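Local coordinates for macrodomain protein (Streptomyces coelicolor, PDB 5E3B) that probably hydrolyses ADP-ribose from N-(ADP-ribosyl)-thymidine in DNA as a macrodomain hydrolase, and is linked to control of antibiotic production, at residues Q66-A69 against A70-W74; G152-S155 against R156-L160. One frame throughout, in Å; residues are numbered along the deposited sequence.

Contact 1 (Q66-A69 against A70-W74)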
loop_
_atom_site.group_PDB
_atom_site.type_symbol
_atom_site.label_atom_id
_atom_site.label_comp_id
_atom_site.label_asym_id
_atom_site.label_seq_id
_atom_site.Cartn_x
_atom_site.Cartn_y
_atom_site.Cartn_z
ATOM N N GLN A 66 -3.722 -5.151 -13.611
ATOM C CA GLN A 66 -4.952 -5.170 -12.787
ATOM C C GLN A 66 -5.040 -4.028 -11.759
ATOM O O GLN A 66 -6.103 -3.428 -11.587
ATOM C CB GLN A 66 -5.292 -6.471 -12.141
ATOM C CG GLN A 66 -5.596 -7.590 -13.120
ATOM C CD GLN A 66 -4.312 -8.322 -13.550
ATOM O OE1 GLN A 66 -3.209 -7.933 -13.230
ATOM N NE2 GLN A 66 -4.489 -9.370 -14.394
ATOM N N PRO A 67 -3.967 -3.762 -10.978
ATOM C CA PRO A 67 -4.114 -2.728 -9.975
ATOM C C PRO A 67 -4.473 -1.350 -10.486
ATOM O O PRO A 67 -5.351 -0.684 -9.942
ATOM C CB PRO A 67 -2.773 -2.774 -9.219
ATOM C CG PRO A 67 -2.300 -4.141 -9.435
ATOM C CD PRO A 67 -2.688 -4.454 -10.859
ATOM N N GLU A 68 -3.802 -0.919 -11.561
ATOM C CA GLU A 68 -4.128 0.324 -12.162
ATOM C C GLU A 68 -5.604 0.383 -12.737
ATOM O O GLU A 68 -6.309 1.333 -12.487
ATOM C CB GLU A 68 -3.105 0.697 -13.263
ATOM C CG GLU A 68 -3.425 1.981 -13.996
ATOM C CD GLU A 68 -2.469 2.396 -15.105
ATOM O OE1 GLU A 68 -1.439 1.720 -15.350
ATOM O OE2 GLU A 68 -2.786 3.416 -15.772
ATOM N N ALA A 69 -5.977 -0.653 -13.454
ATOM C CA ALA A 69 -7.346 -0.729 -13.965
ATOM C C ALA A 69 -8.345 -0.657 -12.864
ATOM O O ALA A 69 -9.325 0.156 -12.972
ATOM C CB ALA A 69 -7.516 -2.011 -14.743
ATOM N N ALA A 70 -8.089 -1.406 -11.810
ATOM C CA ALA A 70 -9.007 -1.419 -10.612
ATOM C C ALA A 70 -9.123 -0.037 -10.017
ATOM O O ALA A 70 -10.230 0.443 -9.615
ATOM C CB ALA A 70 -8.547 -2.446 -9.617
ATOM N N TYR A 71 -7.983 0.642 -9.810
ATOM C CA TYR A 71 -7.964 1.932 -9.171
ATOM C C TYR A 71 -8.716 2.944 -9.977
ATOM O O TYR A 71 -9.446 3.767 -9.437
ATOM C CB TYR A 71 -6.500 2.387 -8.987
ATOM C CG TYR A 71 -6.337 3.825 -8.556
ATOM C CD1 TYR A 71 -6.444 4.229 -7.195
ATOM C CD2 TYR A 71 -6.056 4.833 -9.451
ATOM C CE1 TYR A 71 -6.320 5.543 -6.800
ATOM C CE2 TYR A 71 -5.880 6.109 -9.080
ATOM C CZ TYR A 71 -6.007 6.521 -7.740
ATOM O OH TYR A 71 -5.807 7.820 -7.398
ATOM N N ARG A 72 -8.449 2.988 -11.282
ATOM C CA ARG A 72 -9.117 4.021 -12.146
ATOM C C ARG A 72 -10.614 3.777 -12.124
ATOM O O ARG A 72 -11.360 4.771 -12.074
ATOM C CB ARG A 72 -8.518 3.970 -13.545
ATOM C CG ARG A 72 -7.072 4.393 -13.631
ATOM C CD ARG A 72 -6.708 4.721 -15.039
ATOM N NE ARG A 72 -5.270 4.983 -15.207
ATOM C CZ ARG A 72 -4.670 6.157 -15.001
ATOM N NH1 ARG A 72 -5.260 7.159 -14.459
ATOM N NH2 ARG A 72 -3.361 6.176 -15.194
ATOM N N ALA A 73 -11.045 2.520 -12.158
ATOM C CA ALA A 73 -12.493 2.204 -12.149
ATOM C C ALA A 73 -13.102 2.593 -10.824
ATOM O O ALA A 73 -14.175 3.213 -10.744
ATOM C CB ALA A 73 -12.699 0.770 -12.417
ATOM N N TRP A 74 -12.412 2.282 -9.722
ATOM C CA TRP A 74 -12.820 2.661 -8.373
ATOM C C TRP A 74 -13.024 4.148 -8.246
ATOM O O TRP A 74 -14.070 4.609 -7.830
ATOM C CB TRP A 74 -11.855 2.027 -7.391
ATOM C CG TRP A 74 -12.141 2.080 -5.910
ATOM C CD1 TRP A 74 -13.356 1.955 -5.295
ATOM C CD2 TRP A 74 -11.155 2.153 -4.885
ATOM N NE1 TRP A 74 -13.177 1.962 -3.899
ATOM C CE2 TRP A 74 -11.852 2.122 -3.620
ATOM C CE3 TRP A 74 -9.757 2.299 -4.889
ATOM C CZ2 TRP A 74 -11.167 2.165 -2.418
ATOM C CZ3 TRP A 74 -9.060 2.385 -3.669
ATOM C CH2 TRP A 74 -9.813 2.307 -2.447
#
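Glu68 holds its CG anti to the backbone N (chi1 177°) and stays extended beyond it, whereas Arg72, one helical turn on, sets its CG beside its own backbone N; the two chains therefore run side by side, pointing the same way. This is the i to i+4 salt bridge of a helix surface, for which the three-carbon reach of glutamate and the long, flexible chain of arginine are well matched. A single carboxylate oxygen takes both bonds: OE2 of Glu68 lies 2.9 Å from NH2 and 3.0 Å from NE of Arg72. It sits at the guanidinium edge, close to that plane, but the carboxylate itself is turned 59° against it. NE meets the anti lone pair of OE2, and the NH2 bond arrives from 35° out of the carboxylate plane. The other oxygen, OE1, is bonded to the hydroxyl of Ser61, so the carboxylate is held at both ends. Beneath, the backbone keeps its alpha-helical pattern, with Arg72 N to Glu68 O at 3.0 Å. Pro67 suits the first turn, where its missing N-H costs nothing, and the small Ala70 lets the helix lie close on Val91 of strand 88-94. Helix 66-76 presses Pro67, Ala70 and Trp74 on strand 88-94 and Pro67, Tyr71 and Trp74 on strand 97-105, while Tyr71 OH reaches Asn47 O at the end of strand 40-47.

Contact 2 (G152-S155 against R156-L160); sequences GTWS and RVEPL
Trp154 and Glu158 meet one turn apart where the chain enters helix 154-166; Arg156 and Ser155 are the other residues that the contact buries most. The indole reaches forward along the helix, its CG anti to the backbone N (chi1 -168°). Glu158 CB then lies over one face, 3.9 Å from the centroid of the five-membered ring, a CH-pi contact offset toward the rim. From there the extended glutamate chain carries its carboxylate round to the indole N-H: NE1 of Trp154 donates to OE1 of Glu158 at 3.0 Å, and OE1 receives it on its anti lone pair. The bond is bent (140°), and the oxygen is 27° out of the ring plane, as expected when the same residue both covers the face and accepts the hydrogen bond. OE2 of Glu158 is bonded to the hydroxyl of Tyr26, which helps fix the carboxylate's rotation. Tryptophan thus offers a broad apolar surface as well as a donor, and its CZ3 also meets CG1 of Val157 at 3.7 Å.

Arg156 bends at chi2 and folds back over the loop before the helix, bringing its CD to 3.1 Å from Gly152 O. Ser155 OG is hydrogen-bonded to Gly151 O and lies 3.2 Å from NH1 of Arg156, at the guanidinium edge. Pro159, in the second turn, has no N-H for Ser155 O; its CD lies 3.1 Å from that oxygen, and the helix is kinked at this point. Leu160 and Arg156 lean on helix 119-136, while Trp154 rests on Arg144 and Ile145, just beyond strand 139-143, and Glu158 on Ile24, next to strand 25-28.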
loop_
_atom_site.group_PDB
_atom_site.type_symbol
_atom_site.label_atom_id
_atom_site.label_comp_id
_atom_site.label_asym_id
_atom_site.label_seq_id
_atom_site.Cartn_x
_atom_site.Cartn_y
_atom_site.Cartn_z
ATOM N N GLY A 152 9.278 14.725 7.326
ATOM C CA GLY A 152 7.827 14.880 7.545
ATOM C C GLY A 152 7.008 13.649 7.233
ATOM O O GLY A 152 6.225 13.212 8.085
ATOM N N THR A 153 7.261 13.035 6.070
ATOM C CA THR A 153 6.452 11.860 5.594
ATOM C C THR A 153 6.688 10.543 6.346
ATOM O O THR A 153 5.756 10.049 7.056
ATOM C CB THR A 153 6.683 11.597 4.084
ATOM O OG1 THR A 153 6.364 12.778 3.366
ATOM C CG2 THR A 153 5.841 10.335 3.526
ATOM N N TRP A 154 7.881 9.991 6.212
ATOM C CA TRP A 154 8.199 8.652 6.717
ATOM C C TRP A 154 8.119 8.632 8.264
ATOM O O TRP A 154 7.926 7.602 8.853
ATOM C CB TRP A 154 9.552 8.130 6.197
ATOM C CG TRP A 154 9.819 6.704 6.424
ATOM C CD1 TRP A 154 10.816 6.113 7.215
ATOM C CD2 TRP A 154 9.089 5.634 5.872
ATOM N NE1 TRP A 154 10.658 4.760 7.238
ATOM C CE2 TRP A 154 9.669 4.423 6.354
ATOM C CE3 TRP A 154 7.972 5.570 5.038
ATOM C CZ2 TRP A 154 9.172 3.214 6.072
ATOM C CZ3 TRP A 154 7.506 4.289 4.691
ATOM C CH2 TRP A 154 8.133 3.134 5.206
ATOM N N SER A 155 8.354 9.787 8.893
ATOM C CA SER A 155 8.302 9.864 10.333
ATOM C C SER A 155 6.907 9.716 10.864
ATOM O O SER A 155 6.722 9.388 12.044
ATOM C CB SER A 155 8.860 11.253 10.738
ATOM O OG SER A 155 7.947 12.267 10.471
ATOM N N ARG A 156 5.921 10.072 10.060
ATOM C CA ARG A 156 4.512 9.669 10.325
ATOM C C ARG A 156 4.184 8.236 9.944
ATOM O O ARG A 156 3.509 7.427 10.689
ATOM C CB ARG A 156 3.580 10.611 9.539
ATOM C CG ARG A 156 3.181 11.812 10.347
ATOM C CD ARG A 156 4.266 12.841 10.419
ATOM N NE ARG A 156 3.951 14.003 11.264
ATOM C CZ ARG A 156 4.868 14.907 11.637
ATOM N NH1 ARG A 156 6.153 14.775 11.269
ATOM N NH2 ARG A 156 4.525 15.937 12.416
ATOM N N VAL A 157 4.568 7.886 8.726
ATOM C CA VAL A 157 4.197 6.589 8.220
ATOM C C VAL A 157 4.804 5.402 8.981
ATOM O O VAL A 157 4.065 4.474 9.297
ATOM C CB VAL A 157 4.426 6.509 6.651
ATOM C CG1 VAL A 157 4.174 5.090 6.141
ATOM C CG2 VAL A 157 3.536 7.590 5.975
ATOM N N GLU A 158 6.128 5.363 9.267
ATOM C CA GLU A 158 6.728 4.176 9.779
ATOM C C GLU A 158 6.039 3.871 11.155
ATOM O O GLU A 158 5.744 2.740 11.440
ATOM C CB GLU A 158 8.300 4.083 9.819
ATOM C CG GLU A 158 8.765 2.788 10.382
ATOM C CD GLU A 158 10.218 2.280 10.193
ATOM O OE1 GLU A 158 10.863 2.558 9.241
ATOM O OE2 GLU A 158 10.636 1.367 10.955
ATOM N N PRO A 159 5.848 4.889 12.033
ATOM C CA PRO A 159 5.169 4.513 13.268
ATOM C C PRO A 159 3.786 3.954 13.143
ATOM O O PRO A 159 3.358 3.075 13.893
ATOM C CB PRO A 159 5.089 5.819 14.048
ATOM C CG PRO A 159 6.265 6.584 13.603
ATOM C CD PRO A 159 6.373 6.269 12.110
ATOM N N LEU A 160 3.077 4.384 12.093
ATOM C CA LEU A 160 1.769 3.719 11.821
ATOM C C LEU A 160 1.923 2.282 11.295
ATOM O O LEU A 160 1.059 1.441 11.532
ATOM C CB LEU A 160 0.950 4.631 10.867
ATOM C CG LEU A 160 0.478 6.019 11.407
ATOM C CD1 LEU A 160 -0.102 6.906 10.303
ATOM C CD2 LEU A 160 -0.573 5.791 12.493
#

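Contact 1 and contact 2 both join a residue to one four positions later in the first turns of a helix, but they differ in kind: an ion pair in 66-74, an indole-carboxylate bond with a CH-pi contact in 152-160. They lie on opposite sides of the chain's centre, their own centres 26 Å apart and their nearest atoms about 16 Å apart, so neither touches the other. Helix 66-76 is associated with the 88-94 edge of the mixed sheet, and contact 2 reaches residues by strand 25-28, the other edge. A bound sodium ion is about 7 Å from the side chain of Trp154, too far for direct coordination by that side chain.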